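Local coordinates for protein angiotensin-converting enzyme (Anopheles gambiae, PDB 6S1Y) that probably acts as a zinc-dependent peptidase of the angiotensin-converting enzyme family, trimming peptides in a deep, largely helical active-site cleft, at residues 36-41 against 312-317; 290-295 against 350-355; 304-309 against 364-369. All blocks are in the same frame, centred on the assembly; numbering follows the deposited sequence.

Helix 12-42 supplies the first partner, and interaction 1 closes the longest loop by bringing 36-41 against 312-317, some 270 residues later. Further along, helix 286-299 and the stretch leading into helix 307-312 both pack on helix 349-368: interaction 2 on its early part, interaction 3 near its C-terminal end, each closing a loop of about 55 residues. All three pairs interleave along the chain, so every two of these loops cross. The contacts also touch in space. Leu315 of interaction 1 packs on Phe290 of interaction 2 and, more loosely, on Phe309 of interaction 3, while Asp294 probably accepts a hydrogen bond from the backbone of Leu305. Together they tie the N-terminal helix to the zinc-binding helix 349-368.

Interaction 1 (36-41 against 312-317); sequences AAWEYG and KSILEK
Trp38 is the only residue of 36-41 to touch the other segment, sending its indole from helix 12-42 across to the loop that follows helix 307-312. Its six-membered ring leads: CZ2 comes 3.5 Å from the carbonyl O of Lys312 and 4.1 Å from CD1 of Ile314. Both partners approach the ring obliquely. The reach depends on the first torsion of the tryptophan, which sets CG opposite the backbone N (chi1 169°) and carries the ring out from the helix, while the CA atoms of Trp38 and Ser313 remain 10.5 Å apart. Ile314 answers with an extended CG1 branch, and the indole and this branch point opposite ways with their ends offset; CG1 and CD1 both lie close to CZ2, making this a small apolar contact. Lys312 contributes through its backbone, since its side chain stretches away toward solvent. The CZ2 approach to its carbonyl is van der Waals packing, with the oxygen beside a ring carbon. The indole is buried and has aromatic company from Trp331 and Phe333, each meeting it edge-to-face, while Arg340 makes a cation-pi contact. Ile314 is backbone-bonded to Ile341 and Gln343, and its side chain touches Lys342. The junction therefore places helix 12-42 against the loop after helix 307-312, with strand 339-342 as their shared neighbour and helix 46-70 packing against Ala36 and Tyr40.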
loop_
_atom_site.group_PDB
_atom_site.type_symbol
_atom_site.label_atom_id
_atom_site.label_comp_id
_atom_site.label_asym_id
_atom_site.label_seq_id
_atom_site.Cartn_x
_atom_site.Cartn_y
_atom_site.Cartn_z
ATOM N N ALA A 36 11.460 -12.511 -15.598
ATOM C CA ALA A 36 10.361 -12.848 -16.489
ATOM C C ALA A 36 9.071 -12.167 -16.052
ATOM O O ALA A 36 8.265 -11.764 -16.902
ATOM C CB ALA A 36 10.192 -14.367 -16.549
ATOM N N ALA A 37 8.865 -12.014 -14.736
ATOM C CA ALA A 37 7.676 -11.317 -14.245
ATOM C C ALA A 37 7.710 -9.842 -14.626
ATOM O O ALA A 37 6.687 -9.267 -15.013
ATOM C CB ALA A 37 7.564 -11.490 -12.730
ATOM N N TRP A 38 8.881 -9.220 -14.559
ATOM C CA TRP A 38 9.006 -7.840 -15.012
ATOM C C TRP A 38 8.607 -7.689 -16.476
ATOM O O TRP A 38 7.909 -6.733 -16.844
ATOM C CB TRP A 38 10.434 -7.361 -14.802
ATOM C CG TRP A 38 10.732 -6.072 -15.453
ATOM C CD1 TRP A 38 11.223 -5.886 -16.717
ATOM C CD2 TRP A 38 10.582 -4.763 -14.883
ATOM N NE1 TRP A 38 11.387 -4.543 -16.963
ATOM C CE2 TRP A 38 11.004 -3.832 -15.857
ATOM C CE3 TRP A 38 10.142 -4.289 -13.639
ATOM C CZ2 TRP A 38 10.988 -2.451 -15.634
ATOM C CZ3 TRP A 38 10.134 -2.909 -13.414
ATOM C CH2 TRP A 38 10.546 -2.011 -14.411
ATOM N N GLU A 39 9.060 -8.602 -17.335
ATOM C CA GLU A 39 8.772 -8.465 -18.757
ATOM C C GLU A 39 7.271 -8.548 -19.016
ATOM O O GLU A 39 6.716 -7.774 -19.806
ATOM C CB GLU A 39 9.522 -9.536 -19.546
ATOM C CG GLU A 39 11.016 -9.243 -19.702
ATOM C CD GLU A 39 11.273 -7.971 -20.500
ATOM O OE1 GLU A 39 12.077 -7.122 -20.048
ATOM O OE2 GLU A 39 10.649 -7.813 -21.573
ATOM N N TYR A 40 6.589 -9.470 -18.347
ATOM C CA TYR A 40 5.143 -9.507 -18.448
ATOM C C TYR A 40 4.538 -8.233 -17.872
ATOM O O TYR A 40 3.713 -7.570 -18.521
ATOM C CB TYR A 40 4.624 -10.760 -17.747
ATOM C CG TYR A 40 3.137 -10.918 -17.832
ATOM C CD1 TYR A 40 2.511 -11.091 -19.063
ATOM C CD2 TYR A 40 2.349 -10.895 -16.685
ATOM C CE1 TYR A 40 1.144 -11.227 -19.147
ATOM C CE2 TYR A 40 0.986 -11.047 -16.762
ATOM C CZ TYR A 40 0.387 -11.214 -17.996
ATOM O OH TYR A 40 -0.976 -11.351 -18.079
ATOM N N GLY A 41 4.960 -7.847 -16.664
ATOM C CA GLY A 41 4.396 -6.658 -16.043
ATOM C C GLY A 41 4.496 -5.435 -16.928
ATOM O O GLY A 41 3.594 -4.586 -16.928
ATOM N N LYS A 312 16.879 1.240 -16.790
ATOM C CA LYS A 312 15.904 0.177 -16.986
ATOM C C LYS A 312 14.542 0.453 -16.354
ATOM O O LYS A 312 13.605 -0.305 -16.603
ATOM C CB LYS A 312 16.478 -1.141 -16.429
ATOM C CG LYS A 312 17.776 -1.577 -17.117
ATOM C CD LYS A 312 18.372 -2.822 -16.469
ATOM C CE LYS A 312 19.630 -3.290 -17.209
ATOM N NZ LYS A 312 20.369 -4.376 -16.479
ATOM N N SER A 313 14.394 1.517 -15.568
ATOM C CA SER A 313 13.101 1.844 -14.986
ATOM C C SER A 313 12.148 2.412 -16.026
ATOM O O SER A 313 12.554 2.971 -17.043
ATOM C CB SER A 313 13.246 2.841 -13.840
ATOM O OG SER A 313 13.768 2.201 -12.678
ATOM N N ILE A 314 10.855 2.224 -15.764
ATOM C CA ILE A 314 9.771 2.797 -16.557
ATOM C C ILE A 314 9.078 3.828 -15.667
ATOM O O ILE A 314 8.363 3.454 -14.724
ATOM C CB ILE A 314 8.791 1.709 -17.018
ATOM C CG1 ILE A 314 9.498 0.650 -17.875
ATOM C CG2 ILE A 314 7.639 2.323 -17.771
ATOM C CD1 ILE A 314 8.577 -0.518 -18.273
ATOM N N LEU A 315 9.254 5.116 -15.971
ATOM C CA LEU A 315 8.788 6.200 -15.111
ATOM C C LEU A 315 7.699 7.057 -15.731
ATOM O O LEU A 315 7.267 8.022 -15.099
ATOM C CB LEU A 315 9.956 7.123 -14.730
ATOM C CG LEU A 315 11.253 6.445 -14.306
ATOM C CD1 LEU A 315 12.309 7.486 -13.954
ATOM C CD2 LEU A 315 11.029 5.539 -13.123
ATOM N N GLU A 316 7.280 6.766 -16.956
ATOM C CA GLU A 316 6.116 7.382 -17.578
ATOM C C GLU A 316 5.335 6.249 -18.226
ATOM O O GLU A 316 5.891 5.176 -18.485
ATOM C CB GLU A 316 6.444 8.406 -18.669
ATOM C CG GLU A 316 7.261 9.611 -18.251
ATOM C CD GLU A 316 7.057 10.830 -19.169
ATOM O OE1 GLU A 316 6.481 10.687 -20.277
ATOM O OE2 GLU A 316 7.466 11.937 -18.761
ATOM N N LYS A 317 4.059 6.494 -18.524
ATOM C CA LYS A 317 3.292 5.533 -19.314
ATOM C C LYS A 317 3.843 5.504 -20.737
ATOM O O LYS A 317 3.905 6.553 -21.388
ATOM C CB LYS A 317 1.807 5.888 -19.346
ATOM C CG LYS A 317 0.916 4.745 -19.834
ATOM C CD LYS A 317 -0.554 5.181 -19.883
ATOM C CE LYS A 317 -1.471 4.099 -20.434
ATOM N NZ LYS A 317 -2.864 4.618 -20.629
#

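Interaction 2 (290-295 against 350-355); sequences FQMGDD and REFFVV
A valine methyl sits over an aromatic face where two helices meet: CG1 of Val355 lies 3.9 Å from the centroid of the Phe290 ring, only 16° off the ring normal, a well-formed CH-pi contact. The second methyl shares the work, CG2 coming 3.9 Å from Phe290 CZ, so both methyls lie on one face of the ring, CG1 toward the CD2-CE2 side and CG2 toward CE1 and CZ. Although the CB of Phe290 starts out away from helix 349-368, CG lies opposite the carbonyl carbon (chi1 -75°) and the ring swings back under the valine. The CA atoms of Phe290 and Val355 are 6.4 Å apart. One turn earlier on that helix, Phe352 meets Met292 at about a right angle. The methionine chain bends at its last torsion (chi3 70°), placing CE at the ring edge, 3.9 Å from CZ of Phe352. Its sulfur stands obliquely, 5.3 Å from the ring centroid, in a Met-aromatic contact. Met289 also packs against Phe352 and Val355. The result is buried, apolar helix-helix packing behind the HExxH zinc site of the gluzincin type: His357, Glu358 and His361 follow Val355 on the same helix.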
loop_
_atom_site.group_PDB
_atom_site.type_symbol
_atom_site.label_atom_id
_atom_site.label_comp_id
_atom_site.label_asym_id
_atom_site.label_seq_id
_atom_site.Cartn_x
_atom_site.Cartn_y
_atom_site.Cartn_z
ATOM N N PHE A 290 11.494 12.081 -9.538
ATOM C CA PHE A 290 12.341 11.038 -8.957
ATOM C C PHE A 290 13.700 11.584 -8.530
ATOM O O PHE A 290 14.267 11.129 -7.528
ATOM C CB PHE A 290 12.505 9.897 -9.960
ATOM C CG PHE A 290 11.284 9.023 -10.081
ATOM C CD1 PHE A 290 10.276 9.342 -10.964
ATOM C CD2 PHE A 290 11.148 7.890 -9.304
ATOM C CE1 PHE A 290 9.147 8.554 -11.073
ATOM C CE2 PHE A 290 10.031 7.100 -9.401
ATOM C CZ PHE A 290 9.024 7.431 -10.299
ATOM N N GLN A 291 14.229 12.562 -9.258
ATOM C CA GLN A 291 15.480 13.193 -8.855
ATOM C C GLN A 291 15.345 13.823 -7.481
ATOM O O GLN A 291 16.228 13.677 -6.633
ATOM C CB GLN A 291 15.887 14.234 -9.897
ATOM C CG GLN A 291 16.573 13.634 -11.115
ATOM C CD GLN A 291 16.737 14.614 -12.271
ATOM O OE1 GLN A 291 15.945 15.548 -12.446
ATOM N NE2 GLN A 291 17.770 14.390 -13.081
ATOM N N MET A 292 14.220 14.479 -7.214
ATOM C CA MET A 292 14.039 15.075 -5.892
ATOM C C MET A 292 13.882 14.028 -4.798
ATOM O O MET A 292 14.343 14.247 -3.675
ATOM C CB MET A 292 12.852 16.013 -5.916
ATOM C CG MET A 292 13.203 17.281 -6.668
ATOM S SD MET A 292 11.778 18.342 -6.848
ATOM C CE MET A 292 11.589 18.853 -5.137
ATOM N N GLY A 293 13.276 12.879 -5.093
ATOM C CA GLY A 293 13.220 11.827 -4.093
ATOM C C GLY A 293 14.581 11.195 -3.853
ATOM O O GLY A 293 14.907 10.809 -2.725
ATOM N N ASP A 294 15.384 11.060 -4.917
ATOM C CA ASP A 294 16.779 10.647 -4.776
ATOM C C ASP A 294 17.537 11.609 -3.869
ATOM O O ASP A 294 18.249 11.189 -2.951
ATOM C CB ASP A 294 17.434 10.585 -6.170
ATOM C CG ASP A 294 18.748 9.793 -6.185
ATOM O OD1 ASP A 294 19.054 9.084 -5.204
ATOM O OD2 ASP A 294 19.483 9.888 -7.203
ATOM N N ASP A 295 17.360 12.915 -4.098
ATOM C CA ASP A 295 18.045 13.925 -3.290
ATOM C C ASP A 295 17.679 13.825 -1.815
ATOM O O ASP A 295 18.531 14.012 -0.940
ATOM C CB ASP A 295 17.710 15.325 -3.796
ATOM C CG ASP A 295 18.325 16.416 -2.929
ATOM O OD1 ASP A 295 19.575 16.594 -2.979
ATOM O OD2 ASP A 295 17.571 17.099 -2.195
ATOM N N ARG A 350 -0.237 14.218 -5.440
ATOM C CA ARG A 350 -0.523 12.822 -5.109
ATOM C C ARG A 350 0.573 11.902 -5.651
ATOM O O ARG A 350 1.181 11.127 -4.905
ATOM C CB ARG A 350 -1.897 12.455 -5.677
ATOM C CG ARG A 350 -2.458 11.097 -5.279
ATOM C CD ARG A 350 -3.874 10.937 -5.832
ATOM N NE ARG A 350 -3.896 10.873 -7.298
ATOM C CZ ARG A 350 -4.171 11.894 -8.111
ATOM N NH1 ARG A 350 -4.154 11.700 -9.429
ATOM N NH2 ARG A 350 -4.464 13.113 -7.625
ATOM N N GLU A 351 0.863 12.008 -6.947
ATOM C CA GLU A 351 1.876 11.162 -7.566
ATOM C C GLU A 351 3.269 11.444 -7.001
ATOM O O GLU A 351 4.097 10.533 -6.901
ATOM C CB GLU A 351 1.860 11.372 -9.087
ATOM C CG GLU A 351 0.629 10.825 -9.821
ATOM C CD GLU A 351 0.800 9.381 -10.295
ATOM O OE1 GLU A 351 -0.193 8.782 -10.772
ATOM O OE2 GLU A 351 1.911 8.838 -10.193
ATOM N N PHE A 352 3.549 12.688 -6.622
ATOM C CA PHE A 352 4.814 12.993 -5.962
ATOM C C PHE A 352 5.013 12.137 -4.718
ATOM O O PHE A 352 6.130 11.678 -4.461
ATOM C CB PHE A 352 4.858 14.480 -5.600
ATOM C CG PHE A 352 6.245 15.037 -5.406
ATOM C CD1 PHE A 352 7.329 14.560 -6.135
ATOM C CD2 PHE A 352 6.460 16.066 -4.508
ATOM C CE1 PHE A 352 8.612 15.107 -5.968
ATOM C CE2 PHE A 352 7.743 16.615 -4.328
ATOM C CZ PHE A 352 8.814 16.135 -5.067
ATOM N N PHE A 353 3.944 11.916 -3.922
ATOM C CA PHE A 353 4.048 11.043 -2.751
ATOM C C PHE A 353 4.196 9.581 -3.156
ATOM O O PHE A 353 4.912 8.824 -2.493
ATOM C CB PHE A 353 2.826 11.206 -1.818
ATOM C CG PHE A 353 2.740 12.561 -1.202
ATOM C CD1 PHE A 353 3.844 13.119 -0.566
ATOM C CD2 PHE A 353 1.581 13.317 -1.319
ATOM C CE1 PHE A 353 3.783 14.394 -0.039
ATOM C CE2 PHE A 353 1.514 14.590 -0.793
ATOM C CZ PHE A 353 2.613 15.135 -0.152
ATOM N N VAL A 354 3.492 9.145 -4.207
ATOM C CA VAL A 354 3.710 7.782 -4.691
ATOM C C VAL A 354 5.180 7.588 -5.058
ATOM O O VAL A 354 5.786 6.567 -4.725
ATOM C CB VAL A 354 2.782 7.464 -5.878
ATOM C CG1 VAL A 354 3.165 6.139 -6.495
ATOM C CG2 VAL A 354 1.304 7.429 -5.430
ATOM N N VAL A 355 5.782 8.587 -5.723
ATOM C CA VAL A 355 7.204 8.513 -6.064
ATOM C C VAL A 355 8.017 8.149 -4.834
ATOM O O VAL A 355 8.792 7.184 -4.838
ATOM C CB VAL A 355 7.669 9.838 -6.695
ATOM C CG1 VAL A 355 9.187 9.920 -6.784
ATOM C CG2 VAL A 355 7.060 9.984 -8.099
#

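Interaction 3 (304-309 against 364-369)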
loop_
_atom_site.group_PDB
_atom_site.type_symbol
_atom_site.label_atom_id
_atom_site.label_comp_id
_atom_site.label_asym_id
_atom_site.label_seq_id
_atom_site.Cartn_x
_atom_site.Cartn_y
_atom_site.Cartn_z
ATOM N N LYS A 304 22.526 6.614 -2.945
ATOM C CA LYS A 304 22.083 7.234 -4.184
ATOM C C LYS A 304 21.625 6.165 -5.171
ATOM O O LYS A 304 22.133 5.045 -5.182
ATOM C CB LYS A 304 23.232 8.046 -4.801
ATOM C CG LYS A 304 22.868 8.850 -6.043
ATOM C CD LYS A 304 24.061 8.993 -6.991
ATOM C CE LYS A 304 24.303 10.448 -7.391
ATOM N NZ LYS A 304 23.056 11.184 -7.767
ATOM N N LEU A 305 20.665 6.522 -6.021
ATOM C CA LEU A 305 20.135 5.534 -6.964
ATOM C C LEU A 305 21.224 5.143 -7.961
ATOM O O LEU A 305 21.842 6.023 -8.557
ATOM C CB LEU A 305 18.913 6.085 -7.714
ATOM C CG LEU A 305 17.632 6.276 -6.892
ATOM C CD1 LEU A 305 16.568 6.992 -7.696
ATOM C CD2 LEU A 305 17.095 4.935 -6.404
ATOM N N PRO A 306 21.461 3.854 -8.190
ATOM C CA PRO A 306 22.430 3.448 -9.221
ATOM C C PRO A 306 21.935 3.769 -10.616
ATOM O O PRO A 306 20.739 3.967 -10.865
ATOM C CB PRO A 306 22.552 1.934 -9.024
ATOM C CG PRO A 306 21.172 1.523 -8.437
ATOM C CD PRO A 306 20.769 2.698 -7.570
ATOM N N GLN A 307 22.892 3.790 -11.551
ATOM C CA GLN A 307 22.569 4.106 -12.941
ATOM C C GLN A 307 21.663 3.045 -13.557
ATOM O O GLN A 307 20.825 3.358 -14.403
ATOM C CB GLN A 307 23.867 4.262 -13.759
ATOM C CG GLN A 307 23.646 4.657 -15.206
ATOM C CD GLN A 307 23.093 6.057 -15.335
ATOM O OE1 GLN A 307 23.440 6.955 -14.550
ATOM N NE2 GLN A 307 22.203 6.256 -16.311
ATOM N N THR A 308 21.840 1.780 -13.176
ATOM C CA THR A 308 20.921 0.737 -13.641
ATOM C C THR A 308 19.459 1.144 -13.404
ATOM O O THR A 308 18.589 0.931 -14.265
ATOM C CB THR A 308 21.233 -0.582 -12.934
ATOM O OG1 THR A 308 22.565 -0.996 -13.263
ATOM C CG2 THR A 308 20.276 -1.671 -13.364
ATOM N N PHE A 309 19.177 1.776 -12.263
ATOM C CA PHE A 309 17.816 2.215 -11.987
ATOM C C PHE A 309 17.298 3.152 -13.073
ATOM O O PHE A 309 16.155 3.008 -13.535
ATOM C CB PHE A 309 17.733 2.916 -10.630
ATOM C CG PHE A 309 16.424 3.585 -10.405
ATOM C CD1 PHE A 309 16.201 4.872 -10.874
ATOM C CD2 PHE A 309 15.388 2.911 -9.775
ATOM C CE1 PHE A 309 14.971 5.485 -10.696
ATOM C CE2 PHE A 309 14.156 3.522 -9.585
ATOM C CZ PHE A 309 13.943 4.804 -10.047
ATOM N N TYR A 364 15.187 0.409 0.408
ATOM C CA TYR A 364 15.260 -0.764 1.264
ATOM C C TYR A 364 16.019 -1.873 0.541
ATOM O O TYR A 364 16.938 -2.482 1.100
ATOM C CB TYR A 364 13.847 -1.194 1.651
ATOM C CG TYR A 364 13.646 -1.873 3.005
ATOM C CD1 TYR A 364 14.694 -2.442 3.714
ATOM C CD2 TYR A 364 12.363 -1.945 3.561
ATOM C CE1 TYR A 364 14.469 -3.079 4.954
ATOM C CE2 TYR A 364 12.127 -2.555 4.784
ATOM C CZ TYR A 364 13.174 -3.128 5.483
ATOM O OH TYR A 364 12.882 -3.732 6.697
ATOM N N TYR A 365 15.660 -2.121 -0.729
ATOM C CA TYR A 365 16.399 -3.075 -1.549
ATOM C C TYR A 365 17.901 -2.795 -1.475
ATOM O O TYR A 365 18.702 -3.695 -1.189
ATOM C CB TYR A 365 15.917 -3.010 -3.008
ATOM C CG TYR A 365 14.447 -3.368 -3.281
ATOM C CD1 TYR A 365 13.713 -4.177 -2.417
ATOM C CD2 TYR A 365 13.805 -2.877 -4.418
ATOM C CE1 TYR A 365 12.391 -4.489 -2.677
ATOM C CE2 TYR A 365 12.481 -3.193 -4.694
ATOM C CZ TYR A 365 11.780 -3.994 -3.822
ATOM O OH TYR A 365 10.463 -4.286 -4.108
ATOM N N LEU A 366 18.301 -1.536 -1.711
ATOM C CA LEU A 366 19.721 -1.204 -1.749
ATOM C C LEU A 366 20.380 -1.423 -0.399
ATOM O O LEU A 366 21.539 -1.850 -0.341
ATOM C CB LEU A 366 19.924 0.234 -2.219
ATOM C CG LEU A 366 19.497 0.459 -3.671
ATOM C CD1 LEU A 366 19.421 1.941 -3.987
ATOM C CD2 LEU A 366 20.455 -0.242 -4.672
ATOM N N GLN A 367 19.650 -1.196 0.698
ATOM C CA GLN A 367 20.260 -1.291 2.022
ATOM C C GLN A 367 20.500 -2.732 2.459
ATOM O O GLN A 367 21.387 -2.978 3.283
ATOM C CB GLN A 367 19.390 -0.586 3.066
ATOM C CG GLN A 367 19.385 0.925 2.938
ATOM C CD GLN A 367 20.736 1.536 3.293
ATOM O OE1 GLN A 367 21.379 1.115 4.250
ATOM N NE2 GLN A 367 21.159 2.531 2.526
ATOM N N TYR A 368 19.726 -3.696 1.969
ATOM C CA TYR A 368 19.918 -5.072 2.414
ATOM C C TYR A 368 20.393 -6.011 1.303
ATOM O O TYR A 368 20.433 -7.226 1.512
ATOM C CB TYR A 368 18.639 -5.611 3.084
ATOM C CG TYR A 368 17.356 -5.739 2.262
ATOM C CD1 TYR A 368 17.336 -6.386 1.028
ATOM C CD2 TYR A 368 16.137 -5.273 2.768
ATOM C CE1 TYR A 368 16.144 -6.525 0.299
ATOM C CE2 TYR A 368 14.950 -5.403 2.049
ATOM C CZ TYR A 368 14.954 -6.039 0.825
ATOM O OH TYR A 368 13.772 -6.175 0.126
ATOM N N GLN A 369 20.797 -5.477 0.150
ATOM C CA GLN A 369 21.192 -6.334 -0.962
ATOM C C GLN A 369 22.471 -7.122 -0.690
ATOM O O GLN A 369 22.740 -8.086 -1.416
ATOM C CB GLN A 369 21.360 -5.509 -2.232
ATOM C CG GLN A 369 22.462 -4.479 -2.210
ATOM C CD GLN A 369 22.608 -3.798 -3.557
ATOM O OE1 GLN A 369 21.995 -4.218 -4.540
ATOM N NE2 GLN A 369 23.409 -2.749 -3.613
#
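The methyls of Leu366 rest on CD of the Pro306 ring, beyond the HExxH motif of the zinc-binding helix 349-368 and five residues after the zinc ligand His361. This is plain packing between the C-terminal end of that helix and the turn that opens helix 307-312. Leu366 points its CB toward the turn, and a chi1 of -66° sets CG next to the backbone N; the second torsion then turns both methyls toward the CD corner of the proline ring. CD1 comes 3.9 Å from Pro306 CD and CD2 lies 4.1 Å from the same atom, so both branches of the fork rest against the same ring carbon. Pro306 directs its CB toward the leucine, while its CD makes the contact. Leu305 begins the other way, its CB leading away from the helix, but its branched end turns back until CD2 is 4.5 Å from Leu366 CD1, a looser approach. Its other methyl, CD1, lies over one face of the Phe309 ring, 3.7 Å above the plane and displaced toward the rim, so its two methyls go to different partners. Leu305 also packs on Leu359 and Ile362 of helix 349-368, while Val339 touches both Pro306 and Leu366 from strand 339-342. At longer range, the backbone O of Lys304 lies 4.3 Å from Leu366 CD1.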